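Local coordinates for endoglucanase (Uncultured bacterium, PDB 3X17), which probably hydrolyses internal beta-1,4-glucosidic bonds of cellulose, as an endoglucanase of glycoside hydrolase family 9, at residues 147-152 / 259-264; 274-279 / 309-314; 338-343 / 357-362; 479-482 / 487-490; 529-532 / 538-541. All blocks are in the same frame, centred on the assembly; numbering follows the deposited sequence.

Interaction 1: residues 147-152 / 259-264; sequences LDHHED and EQDVQR. With ZN (zinc ion), chain C.
The His149 ring carries Asp261 at its edge, with the carboxylate carbon CG in the ring plane. On one face lies water 1, 3.6 Å above the plane and shifted toward the rim. The carboxylate of Asp261 is turned 76° from the ring. His149 NE2 donates a nearly straight hydrogen bond to Asp261 OD2, 2.8 Å long with an N-H...O angle of 160°. OD2 is met on its anti side, somewhat out of the carboxylate plane. The other ring nitrogen, His149 ND1, binds the zinc ion at 2.1 Å. The ring is therefore held from both nitrogens, and Asp261 is a second-shell residue that fixes its rotation. This carboxylate would be expected to polarise the imidazole. Asp261 is itself positioned by Gln263, whose NE2 donates to the syn lone pair of Asp261 OD1 at 3.1 Å. Asp148 OD2 is a second zinc ligand, at 1.9 Å. Cys132 and His175 complete the site. The side chain of Asp148 turns between its backbone N and carbonyl carbon (chi1 54°), which brings the carboxylate to the metal. Water 1 adds a backbone link: it accepts from His149 N at 2.8 Å and donates to Asp261 O at 3.1 Å. Farther from the metal, Glu259 CB lies 3.7 Å from Leu147 O. The contact joins two loops of the family 9 domain. One runs from strand 144-145 to strand 154-155, the other from strand 243-249 to strand 265-271. Strands 154-155 and 265-271 lie side by side, parallel, in a small mixed sheet.

Interaction 2: residues 274-279 / 309-314; sequences DTAKAA and RFLAAS
Two consecutive helices of the (alpha/alpha)6 barrel, 272-288 and 294-312, pack here through the Thr275 methyl and Ala276 against Leu311 and the Phe310 ring. Leu311 carries most of the contact. Its CD1 branch lies 3.7 Å from Ala276 CB and as close to Ala276 CA, so it rests on the backbone as well as on the methyl group. The Leu311 branch point, CG, meets the methyl CG2 of Thr275 at 3.9 Å. The two side chains run antiparallel past one another. The same methyl also approaches the Phe310 ring, with Thr275 CG2 to Phe310 CD2 at 4.3 Å. CG2 of Thr275 lies anti to the backbone N, which turns the methyl to the other helix. The hydroxyl OG1 points elsewhere and bonds Thr271 O and Val243 N. The seam is thus apolar, and the polar end of the threonine is satisfied behind it. The alanine lets the leucine come close to the helix backbone. Around the contact, Thr275 also touches Ala307 on helix 294-312. Ala276 packs on Asp339 of helix 337-351, and Phe310 reaches the loop residues Arg238, Asp240 and Ala242.

Interaction 3: residues 338-343 / 357-362; sequences DDRFWA and HDYIAR. With CA (calcium ion), chain E.
One turn before the crossing where Phe341 meets Ile360, Asp338 OD1 is gripped by two groups. It binds the calcium ion at 2.4 Å and accepts a weak hydrogen bond from Asp339 N at 2.7 Å. Asp339 OD2 binds the same ion, as does water 2, and Asp333, Asp335 and Val377 complete the site. The calcium therefore ties down the start of helix 337-351, whose next residues form the contact. The Tyr359 side chain runs roughly perpendicular to the arginine chain of Arg340, yet the guanidinium and ring planes are only 22° apart. The phenol end of Tyr359 meets the aliphatic part of the arginine, with OH 3.2 Å from Arg340 CB and 3.3 Å from Arg340 CD. The fit there is tight. Tyr359 extends toward the other helix because its CG lies anti to the backbone N (chi1 -177°). Its ring also passes the backbone, with CE1 3.9 Å from Phe341 N. The charged end of Arg340 leads away from the tyrosine. Its NE pairs with Asp336, while NH1 and NH2 bond the carbonyl oxygens of Leu311 and Ser314. Phe341 CE1 touches the Ile360 methyl CG2 at 4.1 Å, the ring and the isoleucine meeting at a slant. This is a purely hydrocarbon touch beside the tyrosine. The segment axes approach to 9.6 Å at 138° between their directions, well off antiparallel. Helices 337-351 and 354-366 follow each other in the chain, joined by a short link. Tyr359 and Ile360 also pack on Ala344 of the first helix, and Phe341 touches Pro369 in a loop.

Interaction 4: residues 479-482 / 487-490; sequences YVTG and PPRN
Thr481 and Pro487 mark the closest approach of two irregular backbones, their CA atoms 5.3 Å apart, and Gly482 leaves the first of them with positive phi. The two prolines supply most of the side-chain contact, and they press mainly on main-chain atoms. Pro487 CB lies 3.6 Å from Val480 O and 3.8 Å from Gly482 N. Pro488 reaches the Val480 peptide too and the one before it: its CD sits 3.8 Å from Val480 C, and its CG 3.9 Å from Tyr479 C. The Thr481 methyl CG2 comes alongside, 4.3 Å from Pro488 CB. It lies beside the backbone N (chi1 58° for OG1), which puts it on the proline side, while the hydroxyl bonds Val503 O and Leu506 N. The polar link between the segments is water 3, which accepts from Gly482 N at 2.9 Å and donates to Pro488 O at 2.9 Å. The sequence here matches the first family 9 signature, which in relatives lines the active site. Both segments belong to the long loop region between helix 456-469 and helix 494-499. Tyr479 makes a backbone bond to Val469 at the end of helix 456-469, and its ring packs edge-to-face with Tyr529, which lies in the loop before helix 543-558.

Interaction 5: residues 529-532 / 538-541; sequences YADV and TNEP
The amide of Asn539 stands steeply against both its partners, with Tyr529 at its oxygen and Asp531 at its nitrogen. The Tyr529 ring and the amide are 81° apart. Tyr529 OH donates to Asn539 OD1; the modelled length, 2.5 Å, is unusually short and should be taken with caution. The hydroxyl comes from above the carbonyl plane and so does not use a lone-pair direction. Asn539 OD1 lies near the plane of the ring, at its edge. Thr538 O also sits at that edge, in plane. On the other end of the amide, Asn539 ND2 donates to Asp531 OD1 at 3.1 Å. This bond is bent, with an angle of 138°. The acceptor is met on its anti side, and the carboxylate is steeply turned from the amide. The Asn539 side chain extends with CG anti to N (chi1 -157°), which places its amide between the two partners. Asn539 CB meanwhile lies 3.5 Å from Ala530 O. That carbonyl accepts Val532 N at 2.8 Å in an inverse gamma turn centred on Asp531. The Asp531 carboxylate has stronger partners outside: the backbone nitrogens of Arg489 and Asn490, and Lys477. The sequence matches the second family 9 signature, which in relatives lines the active site. The two bonds are consistent with a well-defined amide orientation: turning the amide over would set its oxygen against the carboxylate.

All five contacts lie in the family 9 region, which follows the N-terminal Ig-like domain. They come in series along the chain; none nests in or crosses another. Interaction 1 closes the longest loop, 106 residues, and ties two strand-connecting loops at the zinc site. Interaction 2 then joins successive barrel helices, and interaction 3 the next helix pair, beside a calcium site. These two touch through Lys277 and Asp339. Interactions 4 and 5 close short loops of four and five residues before the C-terminal helix. They also touch, their centres about 9 Å apart, and lie across the chain's centre from interaction 3.

Interaction 1: residues 147-152 / 259-264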
# COMPACT_ATOMS: atom_id res chain seq x y z
N LEU A 147 1.54 -16.83 21.37
CA LEU A 147 0.25 -16.19 21.33
C LEU A 147 0.29 -14.81 21.92
O LEU A 147 0.70 -14.63 23.02
CB LEU A 147 -0.73 -17.01 22.13
CG LEU A 147 -2.19 -17.07 21.73
CD1 LEU A 147 -3.07 -17.26 22.89
CD2 LEU A 147 -2.61 -15.92 20.94
N ASP A 148 -0.18 -13.83 21.18
CA ASP A 148 -0.16 -12.43 21.65
C ASP A 148 -1.56 -11.87 21.80
O ASP A 148 -2.43 -12.14 20.96
CB ASP A 148 0.61 -11.57 20.64
CG ASP A 148 0.04 -11.71 19.21
OD1 ASP A 148 -0.17 -12.86 18.76
OD2 ASP A 148 -0.23 -10.67 18.57
N HIS A 149 -1.75 -11.00 22.77
CA HIS A 149 -2.90 -10.11 22.76
C HIS A 149 -4.15 -10.97 22.68
O HIS A 149 -5.18 -10.55 22.13
CB HIS A 149 -2.84 -9.14 21.57
CG HIS A 149 -1.67 -8.20 21.62
ND1 HIS A 149 -0.74 -8.12 20.61
CD2 HIS A 149 -1.24 -7.36 22.60
CE1 HIS A 149 0.19 -7.24 20.94
NE2 HIS A 149 -0.08 -6.77 22.15
N HIS A 150 -4.10 -12.10 23.37
CA HIS A 150 -5.29 -12.93 23.52
C HIS A 150 -6.38 -12.30 24.40
O HIS A 150 -7.50 -12.82 24.46
CB HIS A 150 -4.93 -14.31 24.05
CG HIS A 150 -6.03 -15.31 23.90
ND1 HIS A 150 -6.88 -15.65 24.93
CD2 HIS A 150 -6.50 -15.96 22.80
CE1 HIS A 150 -7.76 -16.54 24.50
NE2 HIS A 150 -7.55 -16.74 23.21
N GLU A 151 -6.06 -11.20 25.09
CA GLU A 151 -7.08 -10.51 25.90
C GLU A 151 -7.76 -9.32 25.21
O GLU A 151 -8.41 -8.51 25.88
CB GLU A 151 -6.53 -10.12 27.28
CG GLU A 151 -6.03 -11.31 28.13
CD GLU A 151 -7.08 -12.42 28.24
OE1 GLU A 151 -8.24 -12.09 28.61
OE2 GLU A 151 -6.77 -13.60 27.95
N ASP A 152 -7.62 -9.20 23.89
CA ASP A 152 -8.17 -8.03 23.16
C ASP A 152 -9.69 -8.17 23.13
O ASP A 152 -10.18 -9.17 22.61
CB ASP A 152 -7.66 -8.01 21.70
CG ASP A 152 -6.20 -7.59 21.56
OD1 ASP A 152 -5.57 -7.17 22.56
OD2 ASP A 152 -5.66 -7.67 20.42
N GLU A 259 3.98 -10.88 22.51
CA GLU A 259 3.54 -11.68 23.66
C GLU A 259 4.05 -11.08 24.96
O GLU A 259 3.53 -11.40 26.01
CB GLU A 259 4.01 -13.13 23.58
CG GLU A 259 4.31 -13.65 22.19
CD GLU A 259 5.70 -13.25 21.71
OE1 GLU A 259 5.78 -12.15 21.15
OE2 GLU A 259 6.67 -14.04 21.83
N GLN A 260 5.07 -10.24 24.89
CA GLN A 260 5.48 -9.49 26.07
C GLN A 260 4.61 -8.25 26.32
O GLN A 260 4.70 -7.64 27.40
CB GLN A 260 6.96 -9.14 26.01
CG GLN A 260 7.87 -10.37 25.95
CD GLN A 260 9.35 -10.01 25.82
OE1 GLN A 260 10.20 -10.66 26.42
NE2 GLN A 260 9.67 -9.00 24.99
N ASP A 261 3.79 -7.87 25.34
CA ASP A 261 3.02 -6.63 25.45
C ASP A 261 1.72 -6.97 26.15
O ASP A 261 0.72 -7.30 25.52
CB ASP A 261 2.74 -6.00 24.07
CG ASP A 261 1.94 -4.70 24.17
OD1 ASP A 261 2.25 -3.87 25.04
OD2 ASP A 261 1.01 -4.48 23.36
N VAL A 262 1.78 -6.99 27.47
CA VAL A 262 0.79 -7.70 28.25
C VAL A 262 -0.14 -6.69 28.95
O VAL A 262 -1.12 -7.06 29.60
CB VAL A 262 1.50 -8.71 29.22
CG1 VAL A 262 1.77 -8.09 30.59
CG2 VAL A 262 0.76 -10.01 29.29
N GLN A 263 0.09 -5.41 28.69
CA GLN A 263 -0.83 -4.37 29.15
C GLN A 263 -2.29 -4.65 28.70
O GLN A 263 -2.53 -5.34 27.72
CB GLN A 263 -0.37 -2.99 28.70
CG GLN A 263 -0.39 -2.81 27.17
CD GLN A 263 -0.10 -1.39 26.76
OE1 GLN A 263 -0.64 -0.43 27.32
NE2 GLN A 263 0.76 -1.23 25.76
N ARG A 264 -3.25 -4.13 29.46
CA ARG A 264 -4.63 -4.30 29.09
C ARG A 264 -4.84 -3.52 27.80
O ARG A 264 -4.21 -2.47 27.60
CB ARG A 264 -5.53 -3.74 30.19
CG ARG A 264 -7.00 -3.69 29.81
CD ARG A 264 -7.87 -3.58 31.03
NE ARG A 264 -7.95 -4.86 31.69
CZ ARG A 264 -8.96 -5.24 32.46
NH1 ARG A 264 -9.98 -4.42 32.68
NH2 ARG A 264 -8.94 -6.44 33.00
ZN ZN C . -0.98 -8.91 18.69
O HOH W 1 0.31 -10.16 24.40

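Interaction 2: residues 274-279 / 309-314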
# COMPACT_ATOMS: atom_id res chain seq x y z
N ASP A 274 -15.50 4.73 10.12
CA ASP A 274 -15.13 3.34 10.29
C ASP A 274 -16.30 2.44 9.94
O ASP A 274 -16.12 1.38 9.34
CB ASP A 274 -14.62 3.04 11.71
CG ASP A 274 -13.24 3.63 11.99
OD1 ASP A 274 -12.31 3.35 11.20
OD2 ASP A 274 -13.08 4.34 13.02
N THR A 275 -17.50 2.84 10.37
CA THR A 275 -18.67 2.03 10.13
C THR A 275 -18.90 1.88 8.60
O THR A 275 -19.11 0.78 8.07
CB THR A 275 -19.90 2.66 10.84
OG1 THR A 275 -19.66 2.70 12.26
CG2 THR A 275 -21.15 1.86 10.58
N ALA A 276 -18.73 2.99 7.88
CA ALA A 276 -18.94 3.02 6.42
C ALA A 276 -17.79 2.30 5.67
O ALA A 276 -18.04 1.50 4.78
CB ALA A 276 -19.05 4.49 5.95
N LYS A 277 -16.54 2.54 6.07
CA LYS A 277 -15.42 1.78 5.51
C LYS A 277 -15.61 0.27 5.67
O LYS A 277 -15.43 -0.49 4.73
CB LYS A 277 -14.09 2.16 6.14
CG LYS A 277 -13.47 3.46 5.63
CD LYS A 277 -12.29 3.83 6.51
CE LYS A 277 -11.43 4.95 5.93
NZ LYS A 277 -11.98 6.28 6.34
N ALA A 278 -16.09 -0.17 6.84
CA ALA A 278 -16.23 -1.60 7.04
C ALA A 278 -17.39 -2.10 6.20
O ALA A 278 -17.30 -3.16 5.60
CB ALA A 278 -16.45 -1.91 8.52
N ALA A 279 -18.46 -1.32 6.12
CA ALA A 279 -19.55 -1.64 5.21
C ALA A 279 -19.04 -1.85 3.80
O ALA A 279 -19.40 -2.82 3.16
CB ALA A 279 -20.68 -0.53 5.22
N ARG A 309 -27.60 0.40 8.01
CA ARG A 309 -28.80 0.78 8.77
C ARG A 309 -28.43 1.78 9.86
O ARG A 309 -29.06 2.84 10.01
CB ARG A 309 -29.44 -0.45 9.42
CG ARG A 309 -30.58 -1.04 8.62
CD ARG A 309 -30.91 -2.45 9.09
NE ARG A 309 -30.79 -3.35 7.95
CZ ARG A 309 -30.21 -4.54 7.96
NH1 ARG A 309 -29.79 -5.07 9.10
NH2 ARG A 309 -30.14 -5.23 6.84
N PHE A 310 -27.34 1.50 10.56
CA PHE A 310 -26.79 2.46 11.50
C PHE A 310 -26.49 3.81 10.85
O PHE A 310 -26.87 4.85 11.39
CB PHE A 310 -25.55 1.93 12.21
CG PHE A 310 -25.04 2.86 13.27
CD1 PHE A 310 -25.58 2.82 14.56
CD2 PHE A 310 -24.09 3.82 12.96
CE1 PHE A 310 -25.15 3.73 15.53
CE2 PHE A 310 -23.63 4.70 13.94
CZ PHE A 310 -24.19 4.67 15.22
N LEU A 311 -25.73 3.82 9.75
CA LEU A 311 -25.41 5.09 9.07
C LEU A 311 -26.62 5.89 8.61
O LEU A 311 -26.59 7.11 8.61
CB LEU A 311 -24.47 4.86 7.88
CG LEU A 311 -23.08 4.33 8.22
CD1 LEU A 311 -22.50 3.66 6.99
CD2 LEU A 311 -22.21 5.51 8.71
N ALA A 312 -27.66 5.23 8.14
CA ALA A 312 -28.82 5.95 7.60
C ALA A 312 -29.64 6.60 8.73
O ALA A 312 -30.38 7.56 8.48
CB ALA A 312 -29.68 5.03 6.73
N ALA A 313 -29.36 6.22 9.97
CA ALA A 313 -30.08 6.73 11.14
C ALA A 313 -29.21 7.68 11.93
O ALA A 313 -29.55 8.09 13.03
CB ALA A 313 -30.54 5.58 12.06
N SER A 314 -28.02 7.97 11.43
CA SER A 314 -27.04 8.64 12.27
C SER A 314 -26.33 9.75 11.49
O SER A 314 -26.05 9.58 10.31
CB SER A 314 -26.04 7.61 12.79
OG SER A 314 -24.97 8.28 13.44

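Interaction 3: residues 338-343 / 357-362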
# COMPACT_ATOMS: atom_id res chain seq x y z
N ASP A 338 -17.05 10.71 1.97
CA ASP A 338 -16.37 9.90 1.00
C ASP A 338 -16.42 8.42 1.34
O ASP A 338 -16.55 7.58 0.44
CB ASP A 338 -14.93 10.39 0.72
CG ASP A 338 -14.11 10.59 1.98
OD1 ASP A 338 -14.43 9.97 3.01
OD2 ASP A 338 -13.13 11.37 1.92
N ASP A 339 -16.35 8.12 2.63
CA ASP A 339 -16.58 6.75 3.12
C ASP A 339 -18.01 6.25 2.92
O ASP A 339 -18.22 5.11 2.48
CB ASP A 339 -16.16 6.66 4.60
CG ASP A 339 -14.83 7.33 4.86
OD1 ASP A 339 -13.80 6.69 4.60
OD2 ASP A 339 -14.78 8.49 5.32
N ARG A 340 -19.02 7.10 3.20
CA ARG A 340 -20.41 6.69 2.92
C ARG A 340 -20.68 6.48 1.43
O ARG A 340 -21.36 5.52 1.05
CB ARG A 340 -21.44 7.69 3.48
CG ARG A 340 -21.42 7.85 4.98
CD ARG A 340 -22.42 8.95 5.42
NE ARG A 340 -22.33 9.25 6.84
CZ ARG A 340 -23.32 9.07 7.72
NH1 ARG A 340 -24.49 8.59 7.34
NH2 ARG A 340 -23.12 9.37 8.99
N PHE A 341 -20.19 7.39 0.60
CA PHE A 341 -20.28 7.20 -0.86
C PHE A 341 -19.78 5.79 -1.23
O PHE A 341 -20.48 5.00 -1.89
CB PHE A 341 -19.45 8.28 -1.57
CG PHE A 341 -19.25 8.04 -3.05
CD1 PHE A 341 -20.23 8.40 -3.96
CD2 PHE A 341 -18.08 7.44 -3.53
CE1 PHE A 341 -20.04 8.23 -5.33
CE2 PHE A 341 -17.87 7.28 -4.89
CZ PHE A 341 -18.89 7.63 -5.79
N TRP A 342 -18.57 5.47 -0.76
CA TRP A 342 -17.93 4.20 -1.12
C TRP A 342 -18.77 3.01 -0.66
O TRP A 342 -19.00 2.07 -1.40
CB TRP A 342 -16.52 4.14 -0.55
CG TRP A 342 -15.84 2.81 -0.72
CD1 TRP A 342 -15.86 2.02 -1.83
CD2 TRP A 342 -14.89 2.23 0.17
NE1 TRP A 342 -15.04 0.93 -1.64
CE2 TRP A 342 -14.43 1.04 -0.42
CE3 TRP A 342 -14.44 2.57 1.46
CZ2 TRP A 342 -13.58 0.14 0.26
CZ3 TRP A 342 -13.63 1.67 2.14
CH2 TRP A 342 -13.18 0.48 1.52
N ALA A 343 -19.26 3.09 0.57
CA ALA A 343 -20.13 2.04 1.09
C ALA A 343 -21.41 1.91 0.27
O ALA A 343 -21.81 0.80 -0.09
CB ALA A 343 -20.43 2.29 2.60
N HIS A 357 -28.41 3.19 -4.29
CA HIS A 357 -28.22 4.11 -5.43
C HIS A 357 -28.83 5.50 -5.18
O HIS A 357 -28.26 6.51 -5.59
CB HIS A 357 -28.70 3.52 -6.75
CG HIS A 357 -28.31 4.33 -7.94
ND1 HIS A 357 -27.16 4.08 -8.67
CD2 HIS A 357 -28.80 5.50 -8.42
CE1 HIS A 357 -26.99 5.03 -9.56
NE2 HIS A 357 -27.97 5.90 -9.44
N ASP A 358 -29.95 5.54 -4.47
CA ASP A 358 -30.55 6.80 -4.02
C ASP A 358 -29.52 7.66 -3.29
O ASP A 358 -29.42 8.87 -3.53
CB ASP A 358 -31.77 6.57 -3.11
CG ASP A 358 -33.01 6.09 -3.88
OD1 ASP A 358 -33.01 6.13 -5.13
OD2 ASP A 358 -33.97 5.59 -3.25
N TYR A 359 -28.76 7.05 -2.38
CA TYR A 359 -27.78 7.83 -1.64
C TYR A 359 -26.78 8.42 -2.61
O TYR A 359 -26.45 9.61 -2.56
CB TYR A 359 -27.07 6.99 -0.56
CG TYR A 359 -26.09 7.79 0.28
CD1 TYR A 359 -24.79 7.95 -0.13
CD2 TYR A 359 -26.50 8.44 1.45
CE1 TYR A 359 -23.89 8.67 0.59
CE2 TYR A 359 -25.61 9.21 2.16
CZ TYR A 359 -24.29 9.29 1.74
OH TYR A 359 -23.36 10.02 2.43
N ILE A 360 -26.34 7.60 -3.56
CA ILE A 360 -25.37 8.05 -4.56
C ILE A 360 -25.92 9.23 -5.37
O ILE A 360 -25.26 10.26 -5.49
CB ILE A 360 -24.91 6.92 -5.47
CG1 ILE A 360 -24.31 5.76 -4.64
CG2 ILE A 360 -23.88 7.43 -6.46
CD1 ILE A 360 -24.15 4.43 -5.43
N ALA A 361 -27.15 9.10 -5.86
CA ALA A 361 -27.77 10.13 -6.70
C ALA A 361 -27.98 11.44 -5.94
O ALA A 361 -27.72 12.52 -6.47
CB ALA A 361 -29.12 9.63 -7.30
N ARG A 362 -28.38 11.34 -4.68
CA ARG A 362 -28.49 12.49 -3.78
C ARG A 362 -27.15 13.22 -3.66
O ARG A 362 -27.08 14.46 -3.83
CB ARG A 362 -29.00 12.05 -2.41
CG ARG A 362 -29.32 13.18 -1.43
CD ARG A 362 -29.75 12.65 -0.03
NE ARG A 362 -30.17 11.24 -0.06
CZ ARG A 362 -29.90 10.34 0.90
NH1 ARG A 362 -29.23 10.69 1.99
NH2 ARG A 362 -30.32 9.08 0.76
CA CA E . -13.23 10.11 5.11
O HOH W 2 -12.57 12.26 4.03

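Interaction 4: residues 479-482 / 487-490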
# COMPACT_ATOMS: atom_id res chain seq x y z
N TYR A 479 12.86 0.12 -0.53
CA TYR A 479 12.07 0.46 0.64
C TYR A 479 11.25 -0.73 1.12
O TYR A 479 10.40 -0.58 1.99
CB TYR A 479 11.16 1.66 0.35
CG TYR A 479 11.93 2.98 0.18
CD1 TYR A 479 12.61 3.57 1.26
CD2 TYR A 479 12.05 3.59 -1.07
CE1 TYR A 479 13.32 4.79 1.12
CE2 TYR A 479 12.75 4.81 -1.23
CZ TYR A 479 13.39 5.39 -0.14
OH TYR A 479 14.08 6.57 -0.31
N VAL A 480 11.49 -1.91 0.54
CA VAL A 480 10.75 -3.09 0.95
C VAL A 480 11.67 -4.08 1.64
O VAL A 480 12.68 -4.50 1.07
CB VAL A 480 10.05 -3.81 -0.23
CG1 VAL A 480 9.23 -4.99 0.31
CG2 VAL A 480 9.14 -2.87 -0.97
N THR A 481 11.32 -4.47 2.86
CA THR A 481 12.23 -5.31 3.65
C THR A 481 12.46 -6.63 2.95
O THR A 481 11.52 -7.21 2.39
CB THR A 481 11.68 -5.58 5.05
OG1 THR A 481 10.39 -6.21 4.95
CG2 THR A 481 11.52 -4.28 5.80
N GLY A 482 13.70 -7.12 3.02
CA GLY A 482 14.02 -8.45 2.45
C GLY A 482 14.05 -8.51 0.92
O GLY A 482 14.23 -9.59 0.35
N PRO A 487 17.81 -3.00 1.15
CA PRO A 487 16.56 -2.84 1.86
C PRO A 487 16.74 -2.13 3.22
O PRO A 487 17.88 -1.83 3.63
CB PRO A 487 16.11 -4.29 2.07
CG PRO A 487 17.42 -5.04 2.21
CD PRO A 487 18.32 -4.38 1.21
N PRO A 488 15.63 -1.87 3.92
CA PRO A 488 15.69 -1.33 5.28
C PRO A 488 16.15 -2.39 6.28
O PRO A 488 15.46 -3.37 6.51
CB PRO A 488 14.24 -0.95 5.56
CG PRO A 488 13.60 -0.83 4.21
CD PRO A 488 14.26 -1.89 3.40
N ARG A 489 17.32 -2.19 6.87
CA ARG A 489 17.84 -3.12 7.83
C ARG A 489 17.36 -2.80 9.24
O ARG A 489 17.38 -3.66 10.11
CB ARG A 489 19.37 -3.09 7.80
CG ARG A 489 19.95 -3.95 6.69
CD ARG A 489 21.31 -3.44 6.30
NE ARG A 489 21.62 -3.92 4.95
CZ ARG A 489 21.60 -3.17 3.85
NH1 ARG A 489 21.39 -1.87 3.93
NH2 ARG A 489 21.94 -3.72 2.70
N ASN A 490 16.94 -1.57 9.47
CA ASN A 490 16.58 -1.13 10.80
C ASN A 490 15.20 -0.56 10.85
O ASN A 490 15.02 0.56 11.32
CB ASN A 490 17.58 -0.06 11.27
CG ASN A 490 19.03 -0.54 11.20
OD1 ASN A 490 19.36 -1.60 11.71
ND2 ASN A 490 19.88 0.23 10.52
O HOH W 3 15.40 -5.80 5.00

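Interaction 5: residues 529-532 / 538-541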
# COMPACT_ATOMS: atom_id res chain seq x y z
N TYR A 529 14.94 10.55 4.39
CA TYR A 529 14.68 9.20 4.90
C TYR A 529 15.91 8.70 5.64
O TYR A 529 17.02 8.95 5.20
CB TYR A 529 14.37 8.22 3.76
CG TYR A 529 14.56 6.76 4.13
CD1 TYR A 529 13.50 6.02 4.64
CD2 TYR A 529 15.78 6.11 3.94
CE1 TYR A 529 13.65 4.65 4.95
CE2 TYR A 529 15.95 4.75 4.27
CZ TYR A 529 14.89 4.05 4.82
OH TYR A 529 15.03 2.70 5.14
N ALA A 530 15.71 7.87 6.65
CA ALA A 530 16.85 7.27 7.37
C ALA A 530 16.59 5.85 7.79
O ALA A 530 15.62 5.57 8.51
CB ALA A 530 17.23 8.12 8.59
N ASP A 531 17.49 4.95 7.43
CA ASP A 531 17.29 3.56 7.81
C ASP A 531 17.69 3.32 9.27
O ASP A 531 18.70 2.70 9.55
CB ASP A 531 18.02 2.61 6.86
CG ASP A 531 17.74 1.13 7.16
OD1 ASP A 531 16.86 0.84 8.02
OD2 ASP A 531 18.38 0.28 6.51
N VAL A 532 16.88 3.79 10.20
CA VAL A 532 17.19 3.59 11.60
C VAL A 532 15.90 3.33 12.37
O VAL A 532 14.83 3.86 12.00
CB VAL A 532 17.93 4.82 12.21
CG1 VAL A 532 17.05 6.06 12.12
CG2 VAL A 532 18.27 4.56 13.65
N THR A 538 9.52 7.70 8.73
CA THR A 538 10.30 7.53 7.52
C THR A 538 10.53 6.04 7.26
O THR A 538 10.63 5.60 6.10
CB THR A 538 11.65 8.24 7.76
OG1 THR A 538 11.61 9.56 7.19
CG2 THR A 538 12.79 7.48 7.35
N ASN A 539 10.64 5.26 8.33
CA ASN A 539 11.18 3.91 8.22
C ASN A 539 10.31 2.89 8.93
O ASN A 539 10.78 1.85 9.41
CB ASN A 539 12.61 3.84 8.76
CG ASN A 539 13.40 2.68 8.18
OD1 ASN A 539 13.30 2.37 6.98
ND2 ASN A 539 14.19 2.03 9.02
N GLU A 540 9.03 3.22 9.02
CA GLU A 540 8.06 2.30 9.59
C GLU A 540 7.13 1.77 8.49
O GLU A 540 6.56 2.55 7.71
CB GLU A 540 7.22 3.00 10.68
CG GLU A 540 6.32 2.01 11.44
CD GLU A 540 5.33 2.65 12.39
OE1 GLU A 540 5.03 3.86 12.24
OE2 GLU A 540 4.81 1.93 13.27
N PRO A 541 6.92 0.45 8.47
CA PRO A 541 5.94 -0.15 7.57
C PRO A 541 4.53 0.04 8.10
O PRO A 541 4.37 0.42 9.25
CB PRO A 541 6.32 -1.64 7.58
CG PRO A 541 6.92 -1.85 8.93
CD PRO A 541 7.60 -0.55 9.31